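Local structure of prolyl endopeptidase (Myxococcus xanthus, 2BKL) at residues A[149-154]-A[180-185]; A[187-192]-A[196-201]. The protein probably hydrolyses oligopeptides after proline, and less readily after alanine, as a serine endopeptidase of the S9A (prolyl oligopeptidase) family. All blocks are in the same frame, centred on the assembly; numbering follows the deposited sequence.

Interaction 1 (A[149-154]-A[180-185]); sequences LHVIDV and KGFYYE
L149 carries CG beside its backbone N and anti to its carbonyl carbon (chi1 -57°), while F182 and Y184 hold their rings between backbone N and carbonyl carbon (chi1 52° and 68°). These choices bring the aliphatic branches of one strand against two aromatic rings of another. The CD1 methyl of L149 does most of the touching: it lies 4.0 Å from CD2 of Y184 and 4.3 Å from CE1 of F182, touching both rings obliquely. V151, two residues on, sends its CG2 methyl to the edge of the F182 ring, near the ring plane and 4.0 Å from CE2. Every cross-strand contact is apolar, and the touching residues are buried. Branched aliphatic side chains suit this buried apolar layer because one methyl of L149 can touch two rings at once while a methyl of V151 comes in at the edge of F182. The strand axes stay 11.0 Å apart and run nearly antiparallel, the spacing of two sheets packed through their side chains rather than of hydrogen-bonded neighbours, and the two large rings reach across that distance to meet the short aliphatic branches. Y184 also keeps a polar end, its hydroxyl being hydrogen-bonded to D216 and R205, which helps fix the ring that meets L149. F182 is held in turn by an edge-to-face stack with W175. The contact joins two consecutive blades of the beta-propeller: strand 148-153 pairs with strand 134-141 in one, and strand 181-186 lies between strands 174-175 and 203-208 in the next.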
loop_
_atom_site.group_PDB
_atom_site.type_symbol
_atom_site.label_atom_id
_atom_site.label_comp_id
_atom_site.label_asym_id
_atom_site.label_seq_id
_atom_site.Cartn_x
_atom_site.Cartn_y
_atom_site.Cartn_z
ATOM N N LEU A 149 7.011 12.781 -15.425
ATOM C CA LEU A 149 5.703 13.197 -15.931
ATOM C C LEU A 149 5.744 13.547 -17.405
ATOM O O LEU A 149 6.694 14.195 -17.877
ATOM C CB LEU A 149 5.199 14.407 -15.146
ATOM C CG LEU A 149 5.086 14.239 -13.622
ATOM C CD1 LEU A 149 4.638 15.521 -12.979
ATOM C CD2 LEU A 149 4.132 13.051 -13.305
ATOM N N HIS A 150 4.716 13.115 -18.115
ATOM C CA HIS A 150 4.468 13.407 -19.514
ATOM C C HIS A 150 3.048 13.889 -19.688
ATOM O O HIS A 150 2.190 13.742 -18.787
ATOM C CB HIS A 150 4.664 12.130 -20.339
ATOM C CG HIS A 150 6.086 11.692 -20.420
ATOM N ND1 HIS A 150 6.924 12.088 -21.441
ATOM C CD2 HIS A 150 6.824 10.899 -19.607
ATOM C CE1 HIS A 150 8.116 11.541 -21.258
ATOM N NE2 HIS A 150 8.095 10.842 -20.142
ATOM N N VAL A 151 2.756 14.458 -20.846
ATOM C CA VAL A 151 1.405 14.842 -21.191
ATOM C C VAL A 151 1.093 14.350 -22.578
ATOM O O VAL A 151 1.916 14.512 -23.497
ATOM C CB VAL A 151 1.209 16.394 -21.131
ATOM C CG1 VAL A 151 -0.220 16.782 -21.529
ATOM C CG2 VAL A 151 1.570 16.957 -19.788
ATOM N N ILE A 152 -0.095 13.775 -22.757
ATOM C CA ILE A 152 -0.573 13.329 -24.047
ATOM C C ILE A 152 -1.794 14.132 -24.441
ATOM O O ILE A 152 -2.667 14.415 -23.601
ATOM C CB ILE A 152 -0.875 11.801 -24.066
ATOM C CG1 ILE A 152 -1.281 11.350 -25.463
ATOM C CG2 ILE A 152 -1.899 11.404 -22.995
ATOM C CD1 ILE A 152 -1.310 9.830 -25.669
ATOM N N ASP A 153 -1.866 14.480 -25.717
ATOM C CA ASP A 153 -3.043 15.098 -26.303
ATOM C C ASP A 153 -4.025 13.994 -26.696
ATOM O O ASP A 153 -3.689 13.118 -27.472
ATOM C CB ASP A 153 -2.623 15.910 -27.524
ATOM C CG ASP A 153 -3.783 16.575 -28.199
ATOM O OD1 ASP A 153 -4.262 17.605 -27.667
ATOM O OD2 ASP A 153 -4.301 16.093 -29.242
ATOM N N VAL A 154 -5.239 14.034 -26.141
ATOM C CA VAL A 154 -6.183 12.935 -26.290
ATOM C C VAL A 154 -6.655 12.756 -27.736
ATOM O O VAL A 154 -6.653 11.638 -28.245
ATOM C CB VAL A 154 -7.391 13.130 -25.309
ATOM C CG1 VAL A 154 -8.494 12.086 -25.541
ATOM C CG2 VAL A 154 -6.903 13.055 -23.877
ATOM N N LYS A 180 -4.989 24.680 -18.507
ATOM C CA LYS A 180 -3.778 25.270 -19.072
ATOM C C LYS A 180 -2.493 24.809 -18.379
ATOM O O LYS A 180 -1.390 25.075 -18.881
ATOM C CB LYS A 180 -3.871 26.798 -19.039
ATOM C CG LYS A 180 -4.924 27.335 -20.013
ATOM C CD LYS A 180 -4.690 28.769 -20.435
ATOM C CE LYS A 180 -5.702 29.238 -21.487
ATOM N NZ LYS A 180 -5.761 28.314 -22.666
ATOM N N GLY A 181 -2.623 24.077 -17.278
ATOM C CA GLY A 181 -1.464 23.581 -16.557
ATOM C C GLY A 181 -1.906 22.930 -15.260
ATOM O O GLY A 181 -3.121 22.764 -14.979
ATOM N N PHE A 182 -0.948 22.486 -14.467
ATOM C CA PHE A 182 -1.261 21.747 -13.259
ATOM C C PHE A 182 -0.246 22.022 -12.142
ATOM O O PHE A 182 0.937 22.324 -12.390
ATOM C CB PHE A 182 -1.334 20.257 -13.548
ATOM C CG PHE A 182 -0.132 19.700 -14.263
ATOM C CD1 PHE A 182 1.037 19.362 -13.548
ATOM C CD2 PHE A 182 -0.179 19.439 -15.628
ATOM C CE1 PHE A 182 2.137 18.830 -14.231
ATOM C CE2 PHE A 182 0.936 18.894 -16.299
ATOM C CZ PHE A 182 2.061 18.587 -15.594
ATOM N N TYR A 183 -0.734 21.963 -10.909
ATOM C CA TYR A 183 0.111 21.928 -9.711
ATOM C C TYR A 183 0.632 20.527 -9.495
ATOM O O TYR A 183 -0.061 19.550 -9.752
ATOM C CB TYR A 183 -0.704 22.334 -8.485
ATOM C CG TYR A 183 -1.153 23.781 -8.485
ATOM C CD1 TYR A 183 -0.336 24.805 -7.986
ATOM C CD2 TYR A 183 -2.419 24.139 -8.938
ATOM C CE1 TYR A 183 -0.741 26.089 -7.970
ATOM C CE2 TYR A 183 -2.817 25.453 -8.953
ATOM C CZ TYR A 183 -1.983 26.419 -8.449
ATOM O OH TYR A 183 -2.354 27.743 -8.422
ATOM N N TYR A 184 1.846 20.404 -8.991
ATOM C CA TYR A 184 2.412 19.082 -8.736
ATOM C C TYR A 184 3.565 19.165 -7.745
ATOM O O TYR A 184 4.151 20.221 -7.522
ATOM C CB TYR A 184 2.880 18.398 -10.042
ATOM C CG TYR A 184 4.070 19.088 -10.669
ATOM C CD1 TYR A 184 3.957 20.309 -11.329
ATOM C CD2 TYR A 184 5.342 18.587 -10.502
ATOM C CE1 TYR A 184 5.073 20.962 -11.863
ATOM C CE2 TYR A 184 6.457 19.230 -11.043
ATOM C CZ TYR A 184 6.322 20.427 -11.701
ATOM O OH TYR A 184 7.423 21.072 -12.216
ATOM N N GLU A 185 3.876 18.012 -7.179
ATOM C CA GLU A 185 4.944 17.803 -6.202
ATOM C C GLU A 185 6.192 17.374 -6.950
ATOM O O GLU A 185 6.166 16.415 -7.715
ATOM C CB GLU A 185 4.552 16.702 -5.240
ATOM C CG GLU A 185 3.280 16.926 -4.433
ATOM C CD GLU A 185 1.951 16.965 -5.200
ATOM O OE1 GLU A 185 1.778 16.328 -6.239
ATOM O OE2 GLU A 185 1.007 17.685 -4.756
#

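Interaction 2 (A[187-192]-A[196-201]); sequences LPTDPS and DERPGY
The long connection between strands 181-186 and 203-208 of a propeller blade doubles back on itself here, laying L187 and P188 against R198, in the short 3-10 turn 198-200, and Y201, which follows it. R198 leaves that turn with CG anti to its backbone N (chi1 -159°) and runs on extended to NE, a course that lays its flat guanidinium against L187. The CD1 methyl of L187 sits over the centre of one guanidinium face, 3.7 Å above the plane, and its CD2 methyl lies 3.6 Å from the carbonyl O of R198. The carbonyl O of P188 stands at the guanidinium edge, but its 3.7 Å from R198 NH2 is too long for a hydrogen bond; the charge is met instead by E146, which forms a salt bridge with NH1. An arginine suits this place because it offers a flat face to leucine and keeps its charged rim for an acid. A leucine in place of R198 would probably leave E146 without its ionic mate and L187 without the flat cover over CD1. P188 packs its ring across Y201 at about a right angle, with CD 3.8 Å from CB of the tyrosine. The turn is closed by backbone bonds from G200 N to E197 O and from Y201 N to R198 O. Farther along, D190 forms an Asx turn, its OD1 accepting both S192 N (2.8 Å) and S192 OG (2.7 Å), each tilted out of the carboxylate plane. On the surface, this loop meets the peptidase domain where D196 bridges to R572 and P199 touches T573, while L187, directly after strand 181-186, is hydrogen-bonded through its backbone to G167.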
loop_
_atom_site.group_PDB
_atom_site.type_symbol
_atom_site.label_atom_id
_atom_site.label_comp_id
_atom_site.label_asym_id
_atom_site.label_seq_id
_atom_site.Cartn_x
_atom_site.Cartn_y
_atom_site.Cartn_z
ATOM N N LEU A 187 10.631 16.860 -7.073
ATOM C CA LEU A 187 11.946 16.685 -6.444
ATOM C C LEU A 187 13.035 17.171 -7.383
ATOM O O LEU A 187 13.007 16.869 -8.579
ATOM C CB LEU A 187 12.207 15.218 -6.138
ATOM C CG LEU A 187 11.376 14.591 -5.038
ATOM C CD1 LEU A 187 11.534 13.097 -5.028
ATOM C CD2 LEU A 187 11.779 15.142 -3.689
ATOM N N PRO A 188 14.009 17.918 -6.870
ATOM C CA PRO A 188 15.143 18.356 -7.696
ATOM C C PRO A 188 16.049 17.155 -7.997
ATOM O O PRO A 188 15.994 16.167 -7.276
ATOM C CB PRO A 188 15.842 19.371 -6.780
ATOM C CG PRO A 188 15.595 18.855 -5.451
ATOM C CD PRO A 188 14.163 18.349 -5.467
ATOM N N THR A 189 16.794 17.207 -9.105
ATOM C CA THR A 189 17.827 16.224 -9.365
ATOM C C THR A 189 19.132 16.948 -9.086
ATOM O O THR A 189 19.644 17.675 -9.916
ATOM C CB THR A 189 17.766 15.688 -10.819
ATOM O OG1 THR A 189 16.545 14.953 -10.995
ATOM C CG2 THR A 189 18.827 14.642 -11.076
ATOM N N ASP A 190 19.623 16.746 -7.884
ATOM C CA ASP A 190 20.832 17.392 -7.408
ATOM C C ASP A 190 21.703 16.281 -6.877
ATOM O O ASP A 190 21.367 15.620 -5.897
ATOM C CB ASP A 190 20.408 18.417 -6.350
ATOM C CG ASP A 190 21.564 19.003 -5.569
ATOM O OD1 ASP A 190 22.699 18.494 -5.644
ATOM O OD2 ASP A 190 21.309 19.981 -4.817
ATOM N N PRO A 191 22.823 16.005 -7.533
ATOM C CA PRO A 191 23.651 14.856 -7.154
ATOM C C PRO A 191 24.313 14.979 -5.786
ATOM O O PRO A 191 24.903 14.020 -5.304
ATOM C CB PRO A 191 24.698 14.811 -8.267
ATOM C CG PRO A 191 24.785 16.230 -8.751
ATOM C CD PRO A 191 23.421 16.790 -8.635
ATOM N N SER A 192 24.283 16.170 -5.190
ATOM C CA SER A 192 24.855 16.356 -3.871
ATOM C C SER A 192 23.883 16.048 -2.735
ATOM O O SER A 192 24.266 16.123 -1.565
ATOM C CB SER A 192 25.419 17.779 -3.720
ATOM O OG SER A 192 24.438 18.806 -3.629
ATOM N N ASP A 196 18.916 9.380 1.371
ATOM C CA ASP A 196 18.089 9.418 2.584
ATOM C C ASP A 196 17.549 10.800 2.950
ATOM O O ASP A 196 16.558 10.904 3.674
ATOM C CB ASP A 196 18.827 8.828 3.783
ATOM C CG ASP A 196 19.979 9.673 4.226
ATOM O OD1 ASP A 196 20.963 9.737 3.453
ATOM O OD2 ASP A 196 20.033 10.281 5.330
ATOM N N GLU A 197 18.188 11.856 2.445
ATOM C CA GLU A 197 17.726 13.219 2.729
ATOM C C GLU A 197 16.768 13.748 1.673
ATOM O O GLU A 197 16.108 14.756 1.890
ATOM C CB GLU A 197 18.917 14.162 2.856
ATOM C CG GLU A 197 19.711 13.921 4.143
ATOM C CD GLU A 197 18.977 14.391 5.409
ATOM O OE1 GLU A 197 18.295 15.458 5.393
ATOM O OE2 GLU A 197 19.104 13.710 6.456
ATOM N N ARG A 198 16.735 13.089 0.517
ATOM C CA ARG A 198 15.947 13.568 -0.614
ATOM C C ARG A 198 14.469 13.852 -0.295
ATOM O O ARG A 198 13.920 14.800 -0.850
ATOM C CB ARG A 198 16.054 12.623 -1.805
ATOM C CG ARG A 198 15.706 13.259 -3.145
ATOM C CD ARG A 198 15.707 12.266 -4.250
ATOM N NE ARG A 198 15.339 12.863 -5.527
ATOM C CZ ARG A 198 14.855 12.148 -6.533
ATOM N NH1 ARG A 198 14.678 10.842 -6.379
ATOM N NH2 ARG A 198 14.550 12.739 -7.674
ATOM N N PRO A 199 13.799 13.042 0.526
ATOM C CA PRO A 199 12.392 13.339 0.819
ATOM C C PRO A 199 12.112 14.720 1.420
ATOM O O PRO A 199 10.963 15.187 1.365
ATOM C CB PRO A 199 11.982 12.217 1.762
ATOM C CG PRO A 199 12.865 11.102 1.495
ATOM C CD PRO A 199 14.214 11.757 1.127
ATOM N N GLY A 200 13.131 15.359 1.979
ATOM C CA GLY A 200 12.956 16.687 2.536
ATOM C C GLY A 200 13.010 17.797 1.501
ATOM O O GLY A 200 12.916 18.961 1.883
ATOM N N TYR A 201 13.138 17.472 0.210
ATOM C CA TYR A 201 13.314 18.481 -0.838
ATOM C C TYR A 201 12.121 18.675 -1.761
ATOM O O TYR A 201 12.166 19.516 -2.669
ATOM C CB TYR A 201 14.576 18.170 -1.654
ATOM C CG TYR A 201 15.837 18.525 -0.898
ATOM C CD1 TYR A 201 16.408 17.642 0.014
ATOM C CD2 TYR A 201 16.430 19.776 -1.043
ATOM C CE1 TYR A 201 17.537 17.987 0.707
ATOM C CE2 TYR A 201 17.559 20.098 -0.343
ATOM C CZ TYR A 201 18.108 19.209 0.525
ATOM O OH TYR A 201 19.250 19.524 1.239
#

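In the fold
The two contacts follow one another along the chain: strand 181-186 packs against the preceding blade in interaction 1, and the connection that leaves it folds up in interaction 2. Their centres lie 22 Å apart. Neither contact includes a residue of the pocket occupied by N-[(benzyloxy)carbonyl]-L-alanyl-L-proline. The side chain of L149 is about 11 Å from the ligand and that of L187 about 8 Å. Pocket residues are nevertheless close in sequence or space: D145 comes shortly before L149 and directly before E146, the partner of R198, while L187 touches Y170. The loop of interaction 2 also touches the catalytic domain at R572 and T573, just before pocket residue W574.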